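Local atomic coordinates of member of DUF4221 family (Bacteroides vulgatus, PDB entry 3S9J), a protein that is of unknown function but folds as a six-bladed beta-propeller, built from four-stranded antiparallel sheets arranged in a ring. Residues A[137-140]-A[145-148]; A[165-170]-A[201-206]. One frame throughout, in Å; residues are numbered along the deposited sequence.

Contact 1 of 2, residues A[137-140]-A[145-148]; sequences PAFI and IFLR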
loop_
_atom_site.group_PDB
_atom_site.type_symbol
_atom_site.label_atom_id
_atom_site.label_comp_id
_atom_site.label_asym_id
_atom_site.label_seq_id
_atom_site.Cartn_x
_atom_site.Cartn_y
_atom_site.Cartn_z
ATOM N N PRO A 137 -1.857 -4.593 -1.277
ATOM C CA PRO A 137 -1.513 -5.324 -2.494
ATOM C C PRO A 137 -2.633 -6.175 -3.075
ATOM O O PRO A 137 -2.453 -6.730 -4.162
ATOM C CB PRO A 137 -0.388 -6.261 -2.029
ATOM C CG PRO A 137 -0.701 -6.478 -0.570
ATOM C CD PRO A 137 -1.158 -5.145 -0.101
ATOM N N ALA A 138 -3.731 -6.295 -2.333
ATOM C CA ALA A 138 -4.750 -7.330 -2.539
ATOM C C ALA A 138 -4.077 -8.678 -2.390
ATOM O O ALA A 138 -2.857 -8.780 -2.201
ATOM C CB ALA A 138 -5.449 -7.192 -3.876
ATOM N N PHE A 139 -4.865 -9.750 -2.463
ATOM C CA PHE A 139 -4.319 -11.078 -2.465
ATOM C C PHE A 139 -5.339 -12.028 -3.118
ATOM O O PHE A 139 -6.537 -11.687 -3.276
ATOM C CB PHE A 139 -3.887 -11.557 -1.075
ATOM C CG PHE A 139 -5.003 -11.604 -0.037
ATOM C CD1 PHE A 139 -5.323 -10.475 0.706
ATOM C CD2 PHE A 139 -5.713 -12.771 0.198
ATOM C CE1 PHE A 139 -6.348 -10.513 1.654
ATOM C CE2 PHE A 139 -6.741 -12.819 1.166
ATOM C CZ PHE A 139 -7.032 -11.687 1.897
ATOM N N ILE A 140 -4.839 -13.160 -3.564
ATOM C CA ILE A 140 -5.673 -14.144 -4.277
ATOM C C ILE A 140 -5.635 -15.437 -3.496
ATOM O O ILE A 140 -4.567 -15.968 -3.185
ATOM C CB ILE A 140 -5.242 -14.327 -5.754
ATOM C CG1 ILE A 140 -5.433 -13.002 -6.517
ATOM C CG2 ILE A 140 -6.045 -15.480 -6.466
ATOM C CD1 ILE A 140 -5.001 -13.013 -7.964
ATOM N N ILE A 145 -10.133 -12.681 -5.671
ATOM C CA ILE A 145 -9.304 -11.531 -5.298
ATOM C C ILE A 145 -9.947 -10.843 -4.096
ATOM O O ILE A 145 -11.138 -10.579 -4.104
ATOM C CB ILE A 145 -9.113 -10.560 -6.454
ATOM C CG1 ILE A 145 -8.105 -9.470 -6.014
ATOM C CG2 ILE A 145 -10.440 -9.984 -6.949
ATOM C CD1 ILE A 145 -7.684 -8.570 -7.094
ATOM N N PHE A 146 -9.129 -10.559 -3.085
ATOM C CA PHE A 146 -9.538 -9.957 -1.823
ATOM C C PHE A 146 -9.015 -8.558 -1.772
ATOM O O PHE A 146 -7.826 -8.319 -2.056
ATOM C CB PHE A 146 -8.942 -10.727 -0.676
ATOM C CG PHE A 146 -9.575 -12.057 -0.452
ATOM C CD1 PHE A 146 -9.356 -13.116 -1.343
ATOM C CD2 PHE A 146 -10.376 -12.274 0.670
ATOM C CE1 PHE A 146 -9.933 -14.351 -1.112
ATOM C CE2 PHE A 146 -10.958 -13.527 0.883
ATOM C CZ PHE A 146 -10.731 -14.546 0.001
ATOM N N LEU A 147 -9.888 -7.639 -1.392
ATOM C CA LEU A 147 -9.681 -6.182 -1.434
ATOM C C LEU A 147 -10.152 -5.547 -0.119
ATOM O O LEU A 147 -11.159 -5.978 0.416
ATOM C CB LEU A 147 -10.570 -5.530 -2.519
ATOM C CG LEU A 147 -10.297 -5.665 -4.027
ATOM C CD1 LEU A 147 -10.528 -4.330 -4.703
ATOM C CD2 LEU A 147 -8.915 -6.134 -4.322
ATOM N N ARG A 148 -9.520 -4.455 0.290
ATOM C CA ARG A 148 -10.026 -3.656 1.396
ATOM C C ARG A 148 -11.385 -3.094 1.063
ATOM O O ARG A 148 -11.669 -2.736 -0.090
ATOM C CB ARG A 148 -9.043 -2.499 1.679
ATOM C CG ARG A 148 -9.537 -1.411 2.576
ATOM C CD ARG A 148 -8.384 -0.467 2.946
ATOM N NE ARG A 148 -8.879 0.734 3.601
ATOM C CZ ARG A 148 -9.292 1.842 2.995
ATOM N NH1 ARG A 148 -9.298 1.951 1.670
ATOM N NH2 ARG A 148 -9.733 2.852 3.746
#
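Phe139 and Phe146 face each other as an antiparallel hydrogen-bonded pair, their CA atoms 5.4 Å apart, and Ile140 and Ile145 follow as a non-hydrogen-bonded pair. The two bonds of the first pair are unequal: Phe146 N reaches Phe139 O at 2.8 Å, whereas Phe139 N to Phe146 O is long at 3.3 Å and weak. The same Phe146 O is also approached by CB of Ala138, at 3.2 Å. The phenylalanine side chains share one face of the sheet. Their planes lie within 12° of parallel but are slid apart, so that Phe146 sets its CB, more than its ring, over the face of Phe139, with CB 3.3 Å from Phe139 CZ. In return, CE2 of Phe139 sits above the rim of the Phe146 ring, 3.4 Å from its CG. This hairpin forms the two inner strands of a propeller blade, and Tyr205 from the first strand of the next blade stacks on Phe139. Phe139 leans across to its partner because CG is held between its own backbone N and carbonyl carbon (chi1 60°). On the other face, Ile140 CG1 meets Ile145 CB at 4.4 Å, and both isoleucines also touch Leu94 of the preceding blade. Ala138 CB packs against Ile145 CG1, at 4.1 Å.

Contact 2 of 2, residues A[165-170]-A[201-206]; sequences HMFASQ and FSYDYN. With FMT (formic acid), chain H.
At an interface between two neighbouring propeller blades, Met166 and Phe167 of one blade pack against Phe201 and Tyr203 on the first strand of the next. Met166 is a selenomethionine whose chain bends at its last torsion (chi3 66°), which brings CE over the middle of the Phe201 ring, 3.6 Å from the ring centroid. The methyl makes a CH-pi contact, while SE lies farther off above the same face, completing a Met-aromatic pair. The carbonyl O of Met166 adds a contact in the plane of the Phe201 ring, 3.8 Å from CZ. The end of the Phe167 ring meets both aromatic rings of the opposing strand. Its edge is directed at the face of Tyr203 in a T-shaped pair with planes at 86° and centroids 5.1 Å apart, CE1 standing over the centre of the tyrosine ring. With Phe201 the roles reverse: the edge of Phe201 is turned toward the face of Phe167, with an offset and planes at 62°, and Phe201 CE2 comes within 3.7 Å of Phe167 CZ. With an alanine here instead of Phe201, the Met166 methyl would probably lose the ring face it rests on, and a gap would open beside Phe167 CZ. The hydroxyl of Tyr203 bonds to Ala138 N, which anchors this ring at its far end as well. Farther along the strand, Tyr205 OH donates to O1 of a formic acid molecule at 2.7 Å. O1 lies in the plane of the tyrosine ring; the molecule, also bonded to Ser210 OG, probably comes from the crystallisation liquor. Leu212 and Cys214 of strand 211-216 also touch Phe167. Phe167, Phe201 and Tyr203 form a buried aromatic cluster, part of the hydrophobic packing between adjacent blades that is typical of a beta-propeller.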
loop_
_atom_site.group_PDB
_atom_site.type_symbol
_atom_site.label_atom_id
_atom_site.label_comp_id
_atom_site.label_asym_id
_atom_site.label_seq_id
_atom_site.Cartn_x
_atom_site.Cartn_y
_atom_site.Cartn_z
ATOM N N HIS A 165 -17.435 -4.686 7.417
ATOM C CA HIS A 165 -16.422 -5.595 6.915
ATOM C C HIS A 165 -15.187 -4.828 6.430
ATOM O O HIS A 165 -15.302 -3.841 5.695
ATOM C CB HIS A 165 -16.955 -6.398 5.728
ATOM C CG HIS A 165 -18.137 -7.248 6.051
ATOM N ND1 HIS A 165 -19.440 -6.810 5.903
ATOM C CD2 HIS A 165 -18.214 -8.513 6.516
ATOM C CE1 HIS A 165 -20.268 -7.781 6.257
ATOM N NE2 HIS A 165 -19.553 -8.826 6.632
HETATM N N MSE A 166 -14.020 -5.349 6.784
HETATM C CA MSE A 166 -12.749 -4.836 6.311
HETATM C C MSE A 166 -12.360 -5.293 4.901
HETATM O O MSE A 166 -11.559 -4.640 4.269
HETATM C CB MSE A 166 -11.620 -5.195 7.269
HETATM C CG MSE A 166 -11.612 -4.338 8.573
HETATM SE SE MSE A 166 -10.285 -4.956 9.829
HETATM C CE MSE A 166 -8.796 -4.511 8.805
ATOM N N PHE A 167 -12.868 -6.460 4.465
ATOM C CA PHE A 167 -12.528 -7.028 3.178
ATOM C C PHE A 167 -13.736 -7.620 2.476
ATOM O O PHE A 167 -14.713 -8.014 3.120
ATOM C CB PHE A 167 -11.504 -8.149 3.366
ATOM C CG PHE A 167 -10.147 -7.651 3.764
ATOM C CD1 PHE A 167 -9.208 -7.309 2.793
ATOM C CD2 PHE A 167 -9.809 -7.511 5.099
ATOM C CE1 PHE A 167 -7.955 -6.852 3.158
ATOM C CE2 PHE A 167 -8.561 -7.037 5.459
ATOM C CZ PHE A 167 -7.643 -6.713 4.493
ATOM N N ALA A 168 -13.649 -7.660 1.162
ATOM C CA ALA A 168 -14.574 -8.392 0.314
ATOM C C ALA A 168 -13.743 -9.100 -0.731
ATOM O O ALA A 168 -12.611 -8.700 -0.986
ATOM C CB ALA A 168 -15.562 -7.477 -0.344
ATOM N N SER A 169 -14.293 -10.176 -1.303
ATOM C CA SER A 169 -13.593 -10.887 -2.374
ATOM C C SER A 169 -14.491 -10.982 -3.583
ATOM O O SER A 169 -15.703 -10.893 -3.460
ATOM C CB SER A 169 -13.163 -12.282 -1.937
ATOM O OG SER A 169 -14.296 -13.146 -1.788
ATOM N N GLN A 170 -13.881 -11.118 -4.745
ATOM C CA GLN A 170 -14.608 -11.368 -5.972
ATOM C C GLN A 170 -14.058 -12.599 -6.655
ATOM O O GLN A 170 -12.843 -12.748 -6.841
ATOM C CB GLN A 170 -14.521 -10.145 -6.907
ATOM C CG GLN A 170 -15.337 -10.358 -8.176
ATOM C CD GLN A 170 -15.590 -9.101 -8.929
ATOM O OE1 GLN A 170 -14.665 -8.291 -9.139
ATOM N NE2 GLN A 170 -16.823 -8.916 -9.360
ATOM N N PHE A 201 -6.017 1.668 6.932
ATOM C CA PHE A 201 -5.053 0.637 7.278
ATOM C C PHE A 201 -4.284 0.168 6.070
ATOM O O PHE A 201 -4.769 0.263 4.943
ATOM C CB PHE A 201 -5.699 -0.570 7.969
ATOM C CG PHE A 201 -6.657 -1.369 7.108
ATOM C CD1 PHE A 201 -8.001 -1.032 7.037
ATOM C CD2 PHE A 201 -6.227 -2.511 6.449
ATOM C CE1 PHE A 201 -8.897 -1.797 6.298
ATOM C CE2 PHE A 201 -7.119 -3.284 5.702
ATOM C CZ PHE A 201 -8.439 -2.919 5.611
ATOM N N SER A 202 -3.088 -0.340 6.326
ATOM C CA SER A 202 -2.276 -1.035 5.346
ATOM C C SER A 202 -2.348 -2.516 5.659
ATOM O O SER A 202 -2.670 -2.921 6.781
ATOM C CB SER A 202 -0.829 -0.502 5.420
ATOM O OG SER A 202 0.094 -1.232 4.601
ATOM N N TYR A 203 -2.074 -3.360 4.675
ATOM C CA TYR A 203 -2.102 -4.803 4.932
ATOM C C TYR A 203 -1.125 -5.472 3.981
ATOM O O TYR A 203 -0.723 -4.904 2.963
ATOM C CB TYR A 203 -3.528 -5.387 4.778
ATOM C CG TYR A 203 -4.097 -5.310 3.384
ATOM C CD1 TYR A 203 -4.761 -4.186 2.955
ATOM C CD2 TYR A 203 -3.954 -6.366 2.500
ATOM C CE1 TYR A 203 -5.270 -4.065 1.666
ATOM C CE2 TYR A 203 -4.451 -6.291 1.219
ATOM C CZ TYR A 203 -5.095 -5.139 0.785
ATOM O OH TYR A 203 -5.595 -5.051 -0.480
ATOM N N ASP A 204 -0.757 -6.686 4.319
ATOM C CA ASP A 204 -0.013 -7.525 3.416
ATOM C C ASP A 204 -0.420 -8.971 3.654
ATOM O O ASP A 204 -1.030 -9.297 4.673
ATOM C CB ASP A 204 1.496 -7.337 3.587
ATOM C CG ASP A 204 2.286 -7.554 2.284
ATOM O OD1 ASP A 204 1.745 -8.149 1.312
ATOM O OD2 ASP A 204 3.454 -7.095 2.228
ATOM N N TYR A 205 -0.092 -9.819 2.688
ATOM C CA TYR A 205 -0.484 -11.218 2.732
ATOM C C TYR A 205 0.750 -12.096 2.562
ATOM O O TYR A 205 1.491 -11.942 1.616
ATOM C CB TYR A 205 -1.530 -11.544 1.667
ATOM C CG TYR A 205 -2.224 -12.884 1.916
ATOM C CD1 TYR A 205 -3.246 -12.991 2.842
ATOM C CD2 TYR A 205 -1.859 -14.040 1.217
ATOM C CE1 TYR A 205 -3.874 -14.178 3.082
ATOM C CE2 TYR A 205 -2.496 -15.242 1.457
ATOM C CZ TYR A 205 -3.503 -15.301 2.382
ATOM O OH TYR A 205 -4.162 -16.488 2.614
ATOM N N ASN A 206 0.927 -13.011 3.497
ATOM C CA ASN A 206 2.059 -13.927 3.572
ATOM C C ASN A 206 1.562 -15.259 3.015
ATOM O O ASN A 206 0.787 -15.957 3.662
ATOM C CB ASN A 206 2.467 -14.008 5.057
ATOM C CG ASN A 206 3.427 -15.148 5.386
ATOM O OD1 ASN A 206 3.610 -16.088 4.612
ATOM N ND2 ASN A 206 4.031 -15.067 6.566
HETATM C C FMT H . -3.788 -18.884 -0.325
HETATM O O1 FMT H . -3.580 -18.327 0.757
HETATM O O2 FMT H . -3.331 -18.491 -1.406
#

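Contact 1 is complete by residue 148, before the chain reaches the first segment of contact 2 at 165; their centres lie about 6 Å apart, on the same side of the molecule's centre. They share a blade: strands 139-141, 144-148 and 165-171 are successive neighbours in one antiparallel sheet, and Ile145 O to Gln170 N, at 2.9 Å, probably joins the second strand to the third. Contact 1 stays within that sheet, whereas contact 2 leaves it for strand 201-206, the inner strand of the following blade. The two also meet where Leu147 O lies 3.4 Å from Phe167 CD1. One contact thus builds a blade and the other fastens it to its neighbour in the ring.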